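Local coordinates for protein hemolysin BL lytic component L1 (Bacillus cereus, PDB 7NMQ) that serves as lytic component L1 of haemolysin BL, an alpha-helical pore-forming toxin, and probably contributes to membrane lysis, at residues Ala108-Gly113 / His331-Ile336; Glu181-Thr186 / Ser263-Glu268; Lys189-Val194 / Ala211-Ala216. One frame throughout, in Å; residues are numbered along the deposited sequence.

Overall arrangement
From the N terminus, the chain reaches its first contact segment near the start of helix 107-154. This segment pairs with 331-336 near the start of helix 330-357, so interaction 1 closes the longest loop, more than two hundred residues, and ties two long helices together at one end of the bundle. Within that loop, helix 173-200 carries two segments in turn: 181-186, which meets helix 247-272 in interaction 2, and 189-194, which meets helix 203-216 in interaction 3. The three closures nest without crossing. Interactions 2 and 3 lie about 16 Å apart between centres, whereas the centres of interactions 1 and 2 are about 61 Å apart, on opposite sides of the chain's centre.

Interaction 1 (Ala108-Gly113 / His331-Ile336); sequences AGLKEG and HKFSLI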
ATOM      1  N   ALA A 108      15.304  14.340 -37.899  1.00 15.34           N
ATOM      2  CA  ALA A 108      16.381  14.282 -36.884  1.00 14.88           C
ATOM      3  C   ALA A 108      15.854  14.866 -35.574  1.00 13.96           C
ATOM      4  O   ALA A 108      16.129  14.330 -34.514  1.00 13.65           O
ATOM      5  CB  ALA A 108      17.631  15.026 -37.299  1.00 16.67           C
ATOM      6  N   GLY A 109      15.172  15.998 -35.676  1.00 13.88           N
ATOM      7  CA  GLY A 109      14.595  16.688 -34.516  1.00 13.20           C
ATOM      8  C   GLY A 109      13.584  15.833 -33.773  1.00 12.88           C
ATOM      9  O   GLY A 109      13.568  15.796 -32.534  1.00 14.60           O
ATOM     10  N   LEU A 110      12.701  15.191 -34.512  1.00 12.45           N
ATOM     11  CA  LEU A 110      11.678  14.334 -33.899  1.00 11.88           C
ATOM     12  C   LEU A 110      12.383  13.152 -33.232  1.00 12.39           C
ATOM     13  O   LEU A 110      12.061  12.801 -32.093  1.00 13.48           O
ATOM     14  CB  LEU A 110      10.680  13.873 -34.959  1.00 12.27           C
ATOM     15  CG  LEU A 110       9.591  12.954 -34.390  1.00 12.49           C
ATOM     16  CD1 LEU A 110       8.724  13.636 -33.348  1.00 13.54           C
ATOM     17  CD2 LEU A 110       8.740  12.395 -35.485  1.00 13.72           C
ATOM     18  N   LYS A 111      13.285  12.502 -33.938  1.00 12.56           N
ATOM     19  CA  LYS A 111      14.000  11.336 -33.376  1.00 12.91           C
ATOM     20  C   LYS A 111      14.743  11.733 -32.100  1.00 13.04           C
ATOM     21  O   LYS A 111      14.731  10.940 -31.153  1.00 13.49           O
ATOM     22  CB  LYS A 111      15.004  10.748 -34.355  1.00 13.18           C
ATOM     23  CG  LYS A 111      14.362  10.002 -35.502  1.00 15.09           C
ATOM     24  CD  LYS A 111      15.400   9.422 -36.430  1.00 17.67           C
ATOM     25  CE  LYS A 111      16.069   8.237 -35.769  1.00 20.60           C
ATOM     26  NZ  LYS A 111      16.945   7.509 -36.717  1.00 25.28           N
ATOM     27  N   GLU A 112      15.365  12.901 -32.055  1.00 13.61           N
ATOM     28  CA  GLU A 112      16.121  13.303 -30.849  1.00 14.67           C
ATOM     29  C   GLU A 112      15.140  13.447 -29.679  1.00 14.57           C
ATOM     30  O   GLU A 112      15.476  13.019 -28.562  1.00 14.94           O
ATOM     31  CB  GLU A 112      16.873  14.596 -31.099  1.00 16.80           C
ATOM     32  CG  GLU A 112      17.956  14.827 -30.070  1.00 20.17           C
ATOM     33  CD  GLU A 112      19.183  13.940 -30.231  1.00 25.52           C
ATOM     34  OE1 GLU A 112      19.354  13.282 -31.296  1.00 30.81           O
ATOM     35  OE2 GLU A 112      20.001  13.968 -29.329  1.00 33.12           O
ATOM     36  N   GLY A 113      13.983  14.061 -29.905  1.00 13.22           N
ATOM     37  CA  GLY A 113      12.951  14.247 -28.867  1.00 12.89           C
ATOM     38  C   GLY A 113      12.464  12.912 -28.362  1.00 12.36           C
ATOM     39  O   GLY A 113      12.400  12.666 -27.135  1.00 13.02           O
ATOM     40  N   HIS A 331       3.273  10.820 -45.801  1.00 16.77           N
ATOM     41  CA  HIS A 331       1.860  10.745 -45.331  1.00 17.47           C
ATOM     42  C   HIS A 331       1.844  10.187 -43.912  1.00 17.35           C
ATOM     43  O   HIS A 331       1.323  10.864 -43.003  1.00 16.45           O
ATOM     44  CB  HIS A 331       0.991   9.912 -46.292  1.00 19.87           C
ATOM     45  CG  HIS A 331      -0.422   9.806 -45.840  1.00 24.26           C
ATOM     46  ND1 HIS A 331      -0.995   8.585 -45.511  1.00 30.20           N
ATOM     47  CD2 HIS A 331      -1.330  10.751 -45.503  1.00 26.21           C
ATOM     48  CE1 HIS A 331      -2.227   8.781 -45.060  1.00 29.45           C
ATOM     49  NE2 HIS A 331      -2.464  10.113 -45.062  1.00 28.91           N
ATOM     50  N   LYS A 332       2.443   9.037 -43.689  1.00 18.01           N
ATOM     51  CA  LYS A 332       2.394   8.456 -42.330  1.00 17.47           C
ATOM     52  C   LYS A 332       3.120   9.375 -41.334  1.00 16.16           C
ATOM     53  O   LYS A 332       2.661   9.547 -40.176  1.00 14.96           O
ATOM     54  CB  LYS A 332       3.027   7.071 -42.284  1.00 18.63           C
ATOM     55  CG  LYS A 332       2.763   6.361 -40.973  1.00 19.64           C
ATOM     56  CD  LYS A 332       3.295   4.970 -40.937  1.00 22.68           C
ATOM     57  CE  LYS A 332       2.909   4.305 -39.639  1.00 22.87           C
ATOM     58  NZ  LYS A 332       3.332   2.889 -39.576  1.00 27.12           N
ATOM     59  N   PHE A 333       4.206  10.014 -41.769  1.00 14.77           N
ATOM     60  CA  PHE A 333       4.949  10.941 -40.874  1.00 13.51           C
ATOM     61  C   PHE A 333       4.030  12.064 -40.395  1.00 13.95           C
ATOM     62  O   PHE A 333       4.010  12.418 -39.224  1.00 13.22           O
ATOM     63  CB  PHE A 333       6.193  11.427 -41.604  1.00 13.78           C
ATOM     64  CG  PHE A 333       7.089  12.286 -40.763  1.00 13.18           C
ATOM     65  CD1 PHE A 333       8.047  11.729 -39.938  1.00 13.55           C
ATOM     66  CD2 PHE A 333       7.035  13.661 -40.876  1.00 12.95           C
ATOM     67  CE1 PHE A 333       8.854  12.542 -39.154  1.00 14.19           C
ATOM     68  CE2 PHE A 333       7.845  14.467 -40.095  1.00 13.29           C
ATOM     69  CZ  PHE A 333       8.770  13.904 -39.253  1.00 13.56           C
ATOM     70  N   SER A 334       3.243  12.622 -41.302  1.00 13.78           N
ATOM     71  CA  SER A 334       2.318  13.734 -40.992  1.00 14.22           C
ATOM     72  C   SER A 334       1.232  13.312 -39.998  1.00 14.15           C
ATOM     73  O   SER A 334       0.542  14.215 -39.440  1.00 15.36           O
ATOM     74  CB  SER A 334       1.703  14.264 -42.269  1.00 15.79           C
ATOM     75  OG  SER A 334       0.664  13.418 -42.764  1.00 17.79           O
ATOM     76  N   LEU A 335       0.989  12.021 -39.804  1.00 13.93           N
ATOM     77  CA  LEU A 335      -0.069  11.536 -38.865  1.00 15.32           C
ATOM     78  C   LEU A 335       0.465  11.346 -37.453  1.00 14.59           C
ATOM     79  O   LEU A 335      -0.348  11.138 -36.535  1.00 15.53           O
ATOM     80  CB  LEU A 335      -0.686  10.244 -39.390  1.00 17.34           C
ATOM     81  CG  LEU A 335      -1.305  10.368 -40.785  1.00 18.45           C
ATOM     82  CD1 LEU A 335      -1.919   9.045 -41.216  1.00 22.26           C
ATOM     83  CD2 LEU A 335      -2.354  11.489 -40.840  1.00 18.94           C
ATOM     84  N   ILE A 336       1.764  11.415 -37.250  1.00 13.38           N
ATOM     85  CA  ILE A 336       2.359  11.188 -35.891  1.00 13.53           C
ATOM     86  C   ILE A 336       1.696  12.110 -34.876  1.00 14.07           C
ATOM     87  O   ILE A 336       1.453  11.719 -33.733  1.00 14.18           O
ATOM     88  CB  ILE A 336       3.886  11.336 -35.932  1.00 14.05           C
ATOM     89  CG1 ILE A 336       4.524  10.179 -36.698  1.00 14.20           C
ATOM     90  CG2 ILE A 336       4.476  11.456 -34.544  1.00 14.73           C
ATOM     91  CD1 ILE A 336       5.981  10.434 -37.072  1.00 14.54           C
TER
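Leu110 sends CG away from its backbone N and beside its carbonyl carbon (chi1 179°), and its branch CD2 makes both of the closest touches to the facing helix. There Phe333 has the same first torsion (-175°), which swings the ring toward Leu110 even though its CB starts out across the direction of approach. CD2 meets ring atom CE1 of Phe333 at 3.7 Å, with CZ a little farther at 4.1 Å, and the methyl approaches the ring obliquely. The same CD2 is 3.7 Å from CD1 of Ile336, where the two aliphatic chains reach toward each other tip to tip. One leucine methyl is thus shared by an aromatic ring and an isoleucine tip, about one helical turn apart on helix 330-357.

This packing belongs to the elongated helical bundle of the ClyA/HBL-like toxins, at one end of its long helices. With the CA atoms of Leu110 and Ile336 10.0 Å apart, the separation is spanned by the ends of their side chains. Val102 of helix 45-103 touches both Leu110 and Phe333, while Leu321 of helix 275-325 packs on Ile336. Close by, Lys111 forms a salt bridge with Asp326.

Interaction 2 (Glu181-Thr186 / Ser263-Glu268); sequences EQLRST and SNKIGE. With EDO (1,2-ethanediol), chain G.
Leu183 and Arg184 meet Lys265 and Ile266 where two helices of the ClyA/HBL-like fold run antiparallel, their segment axes 10.6 Å apart with 161° between N-to-C directions. One branch of Leu183, CD1, does the touching on its side: it lies 3.9 Å from CG of Lys265 and 4.2 Å from CG1 of Ile266. The Leu183 side chain as a whole crosses that of Lys265 at about a right angle and runs past that of Ile266 in the opposite direction. CG of Lys265, anti to the backbone N, lies against Leu183, and the bend at chi2 (68°) then turns the rest of the chain, with its charged end, away. Arg184 supplies the other apolar touch: its CD sits 3.7 Å from CD1 of Ile266, the two side chains again crossing nearly perpendicularly.

The bends of Arg184 at chi2 and chi3 turn NE so that it and the residue's own carbonyl O reach the same oxygen of a 1,2-ethanediol molecule, probably from the crystallisation liquor. Farther out, the guanidinium is held by Thr289 through NH2, with a weak bond from NH1 to Asn285, both on helix 275-325, whose Tyr292 packs against the side chain. Gln187, one residue past the segment, also binds the diol. Leu183 also touches Ile262 and Leu269 of the partner helix, while Thr225 and Thr227 of strand 225-230 pack on Ile266. Helix 275-325 thus lies on the Arg184 side and the strand on the Ile266 side. At the diol, NE of Arg184 donates to O2 at 2.8 Å with an N-H...O angle of 161°, and O2 in turn donates to the carbonyl O of Arg184.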
ATOM      1  N   GLU A 181      -8.463 -13.901  16.464  1.00 14.73           N
ATOM      2  CA  GLU A 181      -7.975 -14.282  15.113  1.00 14.70           C
ATOM      3  C   GLU A 181      -9.135 -14.191  14.118  1.00 13.67           C
ATOM      4  O   GLU A 181      -8.946 -13.626  13.025  1.00 15.26           O
ATOM      5  CB  GLU A 181      -7.398 -15.700  15.129  1.00 15.83           C
ATOM      6  CG  GLU A 181      -6.045 -15.770  15.806  1.00 17.67           C
ATOM      7  CD  GLU A 181      -5.531 -17.153  16.200  1.00 22.31           C
ATOM      8  OE1 GLU A 181      -6.355 -18.113  16.246  1.00 26.19           O
ATOM      9  OE2 GLU A 181      -4.322 -17.265  16.559  1.00 22.98           O
ATOM     10  N   GLN A 182     -10.303 -14.669  14.497  1.00 14.85           N
ATOM     11  CA  GLN A 182     -11.489 -14.584  13.614  1.00 15.13           C
ATOM     12  C   GLN A 182     -11.889 -13.127  13.372  1.00 14.37           C
ATOM     13  O   GLN A 182     -12.199 -12.774  12.227  1.00 15.43           O
ATOM     14  CB  GLN A 182     -12.688 -15.368  14.154  1.00 17.67           C
ATOM     15  CG  GLN A 182     -13.853 -15.416  13.165  1.00 22.83           C
ATOM     16  CD  GLN A 182     -13.491 -15.991  11.807  1.00 26.45           C
ATOM     17  OE1 GLN A 182     -13.297 -17.191  11.644  1.00 31.97           O
ATOM     18  NE2 GLN A 182     -13.395 -15.138  10.795  1.00 27.65           N
ATOM     19  N   LEU A 183     -11.965 -12.318  14.424  1.00 14.51           N
ATOM     20  CA  LEU A 183     -12.380 -10.898  14.298  1.00 12.94           C
ATOM     21  C   LEU A 183     -11.391 -10.202  13.352  1.00 12.46           C
ATOM     22  O   LEU A 183     -11.810  -9.402  12.489  1.00 12.84           O
ATOM     23  CB  LEU A 183     -12.365 -10.210  15.665  1.00 13.87           C
ATOM     24  CG  LEU A 183     -13.528 -10.578  16.573  1.00 14.82           C
ATOM     25  CD1 LEU A 183     -13.327 -10.009  17.974  1.00 16.47           C
ATOM     26  CD2 LEU A 183     -14.837 -10.121  15.966  1.00 17.09           C
ATOM     27  N   ARG A 184     -10.101 -10.412  13.518  1.00 12.40           N
ATOM     28  CA  ARG A 184      -9.084  -9.722  12.693  1.00 12.52           C
ATOM     29  C   ARG A 184      -9.193 -10.178  11.229  1.00 13.21           C
ATOM     30  O   ARG A 184      -9.051  -9.337  10.332  1.00 14.02           O
ATOM     31  CB  ARG A 184      -7.694  -9.972  13.263  1.00 12.39           C
ATOM     32  CG  ARG A 184      -7.391  -9.182  14.528  1.00 12.76           C
ATOM     33  CD  ARG A 184      -7.488  -7.664  14.320  1.00 12.10           C
ATOM     34  NE  ARG A 184      -6.643  -7.157  13.244  1.00 13.12           N
ATOM     35  CZ  ARG A 184      -5.331  -7.036  13.287  1.00 13.33           C
ATOM     36  NH1 ARG A 184      -4.684  -7.361  14.392  1.00 15.76           N
ATOM     37  NH2 ARG A 184      -4.658  -6.606  12.214  1.00 16.30           N
ATOM     38  N   SER A 185      -9.461 -11.448  10.948  0.50 13.96           N
ATOM     39  CA  SER A 185      -9.540 -11.902   9.531  0.50 15.13           C
ATOM     40  C   SER A 185     -10.845 -11.372   8.903  0.50 14.38           C
ATOM     41  O   SER A 185     -10.840 -10.947   7.738  0.50 15.69           O
ATOM     42  CB  SER A 185      -9.367 -13.391   9.407  0.50 17.05           C
ATOM     43  OG  SER A 185     -10.295 -14.097  10.206  0.50 19.67           O
ATOM     44  N   THR A 186     -11.932 -11.315   9.666  1.00 13.56           N
ATOM     45  CA  THR A 186     -13.194 -10.713   9.184  1.00 13.45           C
ATOM     46  C   THR A 186     -12.945  -9.237   8.908  1.00 12.39           C
ATOM     47  O   THR A 186     -13.405  -8.714   7.882  1.00 12.10           O
ATOM     48  CB  THR A 186     -14.342 -10.968  10.159  1.00 15.73           C
ATOM     49  OG1 THR A 186     -14.456 -12.383  10.296  1.00 16.77           O
ATOM     50  CG2 THR A 186     -15.656 -10.366   9.738  1.00 16.38           C
ATOM     51  N   SER A 263     -13.381  -3.109  15.544  1.00 13.17           N
ATOM     52  CA  SER A 263     -12.447  -2.326  16.397  1.00 12.30           C
ATOM     53  C   SER A 263     -13.102  -2.091  17.758  1.00 12.63           C
ATOM     54  O   SER A 263     -12.421  -2.245  18.769  1.00 13.31           O
ATOM     55  CB  SER A 263     -12.073  -1.043  15.742  1.00 15.06           C
ATOM     56  OG  SER A 263     -11.344  -1.348  14.574  1.00 19.70           O
ATOM     57  N   ASN A 264     -14.375  -1.745  17.774  1.00 12.43           N
ATOM     58  CA  ASN A 264     -15.093  -1.516  19.047  1.00 13.44           C
ATOM     59  C   ASN A 264     -15.119  -2.811  19.854  1.00 13.22           C
ATOM     60  O   ASN A 264     -14.802  -2.785  21.053  1.00 14.36           O
ATOM     61  CB  ASN A 264     -16.493  -0.991  18.751  1.00 14.84           C
ATOM     62  CG  ASN A 264     -17.202  -0.587  20.000  1.00 19.49           C
ATOM     63  OD1 ASN A 264     -17.694  -1.439  20.739  1.00 26.18           O
ATOM     64  ND2 ASN A 264     -17.229   0.711  20.208  1.00 24.35           N
ATOM     65  N   LYS A 265     -15.416  -3.916  19.199  1.00 12.50           N
ATOM     66  CA  LYS A 265     -15.503  -5.218  19.886  1.00 13.49           C
ATOM     67  C   LYS A 265     -14.153  -5.598  20.487  1.00 13.21           C
ATOM     68  O   LYS A 265     -14.102  -6.148  21.620  1.00 14.95           O
ATOM     69  CB  LYS A 265     -16.044  -6.301  18.956  1.00 14.10           C
ATOM     70  CG  LYS A 265     -16.105  -7.711  19.555  1.00 19.32           C
ATOM     71  CD  LYS A 265     -17.094  -7.912  20.648  1.00 23.30           C
ATOM     72  CE  LYS A 265     -17.160  -9.366  21.062  1.00 30.18           C
ATOM     73  NZ  LYS A 265     -17.911  -9.521  22.320  1.00 37.08           N
ATOM     74  N   ILE A 266     -13.068  -5.385  19.758  1.00 13.47           N
ATOM     75  CA  ILE A 266     -11.735  -5.770  20.263  1.00 14.40           C
ATOM     76  C   ILE A 266     -11.460  -4.920  21.501  1.00 14.06           C
ATOM     77  O   ILE A 266     -10.947  -5.444  22.510  1.00 14.62           O
ATOM     78  CB  ILE A 266     -10.664  -5.585  19.173  1.00 15.12           C
ATOM     79  CG1 ILE A 266     -10.892  -6.617  18.059  1.00 15.55           C
ATOM     80  CG2 ILE A 266      -9.278  -5.606  19.782  1.00 17.11           C
ATOM     81  CD1 ILE A 266      -9.952  -6.514  16.871  1.00 19.11           C
ATOM     82  N   GLY A 267     -11.769  -3.630  21.454  1.00 14.32           N
ATOM     83  CA  GLY A 267     -11.581  -2.780  22.639  1.00 16.35           C
ATOM     84  C   GLY A 267     -12.414  -3.266  23.803  1.00 16.49           C
ATOM     85  O   GLY A 267     -11.910  -3.234  24.958  1.00 18.02           O
ATOM     86  N   GLU A 268     -13.638  -3.702  23.557  1.00 15.22           N
ATOM     87  CA  GLU A 268     -14.547  -4.205  24.609  1.00 16.98           C
ATOM     88  C   GLU A 268     -13.952  -5.463  25.246  1.00 16.00           C
ATOM     89  O   GLU A 268     -13.961  -5.603  26.475  1.00 18.40           O
ATOM     90  CB  GLU A 268     -15.924  -4.526  24.042  1.00 18.70           C
ATOM     91  CG  GLU A 268     -16.779  -3.327  23.697  1.00 25.31           C
ATOM     92  CD  GLU A 268     -18.218  -3.682  23.337  1.00 32.27           C
ATOM     93  OE1 GLU A 268     -18.489  -4.892  23.014  1.00 42.49           O
ATOM     94  OE2 GLU A 268     -19.078  -2.770  23.384  1.00 39.44           O
TER
HETATM   95  C1  EDO G 506      -6.763  -5.586   8.725  1.00 30.99           C
HETATM   96  O1  EDO G 506      -7.568  -4.452   8.669  1.00 33.60           O
HETATM   97  C2  EDO G 506      -6.626  -6.143  10.082  1.00 29.78           C
HETATM   98  O2  EDO G 506      -7.707  -6.882  10.628  1.00 23.80           O

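Interaction 3 (Lys189-Val194 / Ala211-Ala216); sequences KHFDDV and AAIGGA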
ATOM      1  N   LYS A 189     -10.960  -8.509   5.737  1.00 12.29           N
ATOM      2  CA  LYS A 189     -11.839  -8.721   4.565  1.00 12.40           C
ATOM      3  C   LYS A 189     -12.747  -7.504   4.363  1.00 11.96           C
ATOM      4  O   LYS A 189     -12.944  -7.066   3.226  1.00 13.15           O
ATOM      5  CB  LYS A 189     -12.674  -9.998   4.685  1.00 15.64           C
ATOM      6  CG  LYS A 189     -13.405 -10.395   3.424  1.00 20.02           C
ATOM      7  CD  LYS A 189     -12.552 -10.407   2.155  1.00 24.37           C
ATOM      8  CE  LYS A 189     -13.181 -11.157   1.004  1.00 32.39           C
ATOM      9  NZ  LYS A 189     -14.298 -10.405   0.395  1.00 31.61           N
ATOM     10  N   HIS A 190     -13.336  -6.952   5.415  1.00 12.06           N
ATOM     11  CA  HIS A 190     -14.185  -5.750   5.277  1.00 11.18           C
ATOM     12  C   HIS A 190     -13.367  -4.612   4.662  1.00 11.26           C
ATOM     13  O   HIS A 190     -13.867  -3.919   3.766  1.00 11.49           O
ATOM     14  CB  HIS A 190     -14.798  -5.294   6.600  1.00 10.98           C
ATOM     15  CG  HIS A 190     -15.898  -6.168   7.090  1.00 12.18           C
ATOM     16  ND1 HIS A 190     -17.067  -6.385   6.372  1.00 12.79           N
ATOM     17  CD2 HIS A 190     -16.038  -6.837   8.274  1.00 12.90           C
ATOM     18  CE1 HIS A 190     -17.863  -7.173   7.103  1.00 13.48           C
ATOM     19  NE2 HIS A 190     -17.232  -7.478   8.277  1.00 13.94           N
ATOM     20  N   PHE A 191     -12.159  -4.372   5.155  1.00 11.50           N
ATOM     21  CA  PHE A 191     -11.326  -3.250   4.660  1.00 11.50           C
ATOM     22  C   PHE A 191     -10.937  -3.528   3.216  1.00 12.84           C
ATOM     23  O   PHE A 191     -10.943  -2.616   2.349  1.00 13.10           O
ATOM     24  CB  PHE A 191     -10.088  -3.090   5.533  1.00 12.48           C
ATOM     25  CG  PHE A 191      -9.457  -1.742   5.384  1.00 13.32           C
ATOM     26  CD1 PHE A 191      -9.941  -0.702   6.166  1.00 17.53           C
ATOM     27  CD2 PHE A 191      -8.415  -1.482   4.524  1.00 15.27           C
ATOM     28  CE1 PHE A 191      -9.383   0.558   6.099  1.00 18.08           C
ATOM     29  CE2 PHE A 191      -7.876  -0.209   4.466  1.00 16.00           C
ATOM     30  CZ  PHE A 191      -8.357   0.796   5.233  1.00 17.64           C
ATOM     31  N   ASP A 192     -10.607  -4.773   2.932  1.00 13.10           N
ATOM     32  CA  ASP A 192     -10.250  -5.155   1.538  1.00 14.96           C
ATOM     33  C   ASP A 192     -11.432  -4.889   0.601  1.00 13.11           C
ATOM     34  O   ASP A 192     -11.221  -4.478  -0.549  1.00 14.79           O
ATOM     35  CB  ASP A 192      -9.853  -6.629   1.405  1.00 16.42           C
ATOM     36  CG  ASP A 192      -8.529  -7.009   2.046  1.00 22.25           C
ATOM     37  OD1 ASP A 192      -7.730  -6.098   2.279  1.00 25.41           O
ATOM     38  OD2 ASP A 192      -8.301  -8.247   2.240  1.00 30.65           O
ATOM     39  N   ASP A 193     -12.649  -5.089   1.081  1.00 12.26           N
ATOM     40  CA  ASP A 193     -13.880  -4.883   0.292  1.00 11.95           C
ATOM     41  C   ASP A 193     -14.067  -3.392   0.034  1.00 11.67           C
ATOM     42  O   ASP A 193     -14.476  -3.020  -1.081  1.00 11.80           O
ATOM     43  CB  ASP A 193     -15.106  -5.543   0.926  1.00 13.52           C
ATOM     44  CG  ASP A 193     -15.053  -7.071   0.881  1.00 15.26           C
ATOM     45  OD1 ASP A 193     -14.225  -7.631   0.137  1.00 17.83           O
ATOM     46  OD2 ASP A 193     -15.896  -7.713   1.580  1.00 19.01           O
ATOM     47  N   VAL A 194     -13.749  -2.545   1.009  1.00 10.99           N
ATOM     48  CA  VAL A 194     -13.821  -1.086   0.797  1.00 10.91           C
ATOM     49  C   VAL A 194     -12.801  -0.734  -0.287  1.00 11.62           C
ATOM     50  O   VAL A 194     -13.124   0.064  -1.181  1.00 12.49           O
ATOM     51  CB  VAL A 194     -13.533  -0.306   2.103  1.00 11.98           C
ATOM     52  CG1 VAL A 194     -13.430   1.184   1.845  1.00 13.99           C
ATOM     53  CG2 VAL A 194     -14.625  -0.621   3.113  1.00 12.51           C
ATOM     54  N   ALA A 211      -7.780   9.434   0.755  1.00 14.47           N
ATOM     55  CA  ALA A 211      -7.623  10.690   1.531  1.00 14.35           C
ATOM     56  C   ALA A 211      -8.664  10.706   2.647  1.00 13.92           C
ATOM     57  O   ALA A 211      -8.317  11.094   3.782  1.00 15.68           O
ATOM     58  CB  ALA A 211      -7.762  11.904   0.665  1.00 16.37           C
ATOM     59  N   ALA A 212      -9.889  10.325   2.350  1.00 13.21           N
ATOM     60  CA  ALA A 212     -10.982  10.357   3.369  1.00 13.54           C
ATOM     61  C   ALA A 212     -10.668   9.397   4.502  1.00 13.23           C
ATOM     62  O   ALA A 212     -10.819   9.763   5.668  1.00 13.87           O
ATOM     63  CB  ALA A 212     -12.292   9.992   2.715  1.00 13.16           C
ATOM     64  N   ILE A 213     -10.231   8.204   4.174  1.00 12.89           N
ATOM     65  CA  ILE A 213      -9.910   7.217   5.238  1.00 12.65           C
ATOM     66  C   ILE A 213      -8.689   7.692   5.991  1.00 13.42           C
ATOM     67  O   ILE A 213      -8.738   7.702   7.242  1.00 13.92           O
ATOM     68  CB  ILE A 213      -9.679   5.830   4.627  1.00 12.88           C
ATOM     69  CG1 ILE A 213     -10.978   5.296   4.027  1.00 14.00           C
ATOM     70  CG2 ILE A 213      -9.082   4.905   5.707  1.00 13.61           C
ATOM     71  CD1 ILE A 213     -10.834   3.990   3.284  1.00 14.50           C
ATOM     72  N   GLY A 214      -7.598   8.016   5.306  1.00 14.55           N
ATOM     73  CA  GLY A 214      -6.361   8.388   6.017  1.00 14.85           C
ATOM     74  C   GLY A 214      -6.627   9.535   6.968  1.00 15.71           C
ATOM     75  O   GLY A 214      -6.127   9.490   8.113  1.00 17.09           O
ATOM     76  N   GLY A 215      -7.404  10.533   6.537  1.00 15.42           N
ATOM     77  CA  GLY A 215      -7.650  11.730   7.335  1.00 15.37           C
ATOM     78  C   GLY A 215      -8.513  11.445   8.553  1.00 15.57           C
ATOM     79  O   GLY A 215      -8.459  12.268   9.454  1.00 18.38           O
ATOM     80  N   ALA A 216      -9.237  10.333   8.574  1.00 14.88           N
ATOM     81  CA  ALA A 216     -10.229   9.982   9.611  1.00 15.05           C
ATOM     82  C   ALA A 216      -9.692   8.884  10.519  1.00 14.53           C
ATOM     83  O   ALA A 216     -10.391   8.572  11.505  1.00 15.60           O
ATOM     84  CB  ALA A 216     -11.530   9.598   8.989  1.00 15.73           C
TER
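Ile213 faces helix 173-200 with two branches, each set against a different residue. Its CG1 stands opposite the carbonyl carbon (chi1 -66°) and the chain continues extended to CD1, which meets CG1 of Val194 at 4.1 Å; these two aliphatic groups reach toward each other tip to tip. CG2, the shorter branch, comes to the edge of the Phe191 ring, near its plane, and lies 4.2 Å from CZ. Phe191 arrives there because its first torsion (-161°) carries the ring forward from a CB that starts across the line of approach. The CB of Val194, by contrast, already points toward helix 203-216.

The contact joins two consecutive helices, 173-200 and 203-216; Val194 and the whole of 211-216 fall in a predicted transmembrane span. Leu22 of helix 10-33 touches both Phe191 and Ile213, Tyr259 of helix 247-272 meets the phenylalanine ring, and Val230 of strand 225-230 packs on Ile213. Elsewhere on helix 173-200, Asp193 OD1 accepts Lys189 NZ from one turn earlier in a salt bridge of 2.8 Å, through its syn lone pair.

Across the two segments there is no hydrogen bond: three buried hydrocarbon side chains meet at loose van der Waals distances, so the contact depends on burial of hydrocarbon and makes little directional demand.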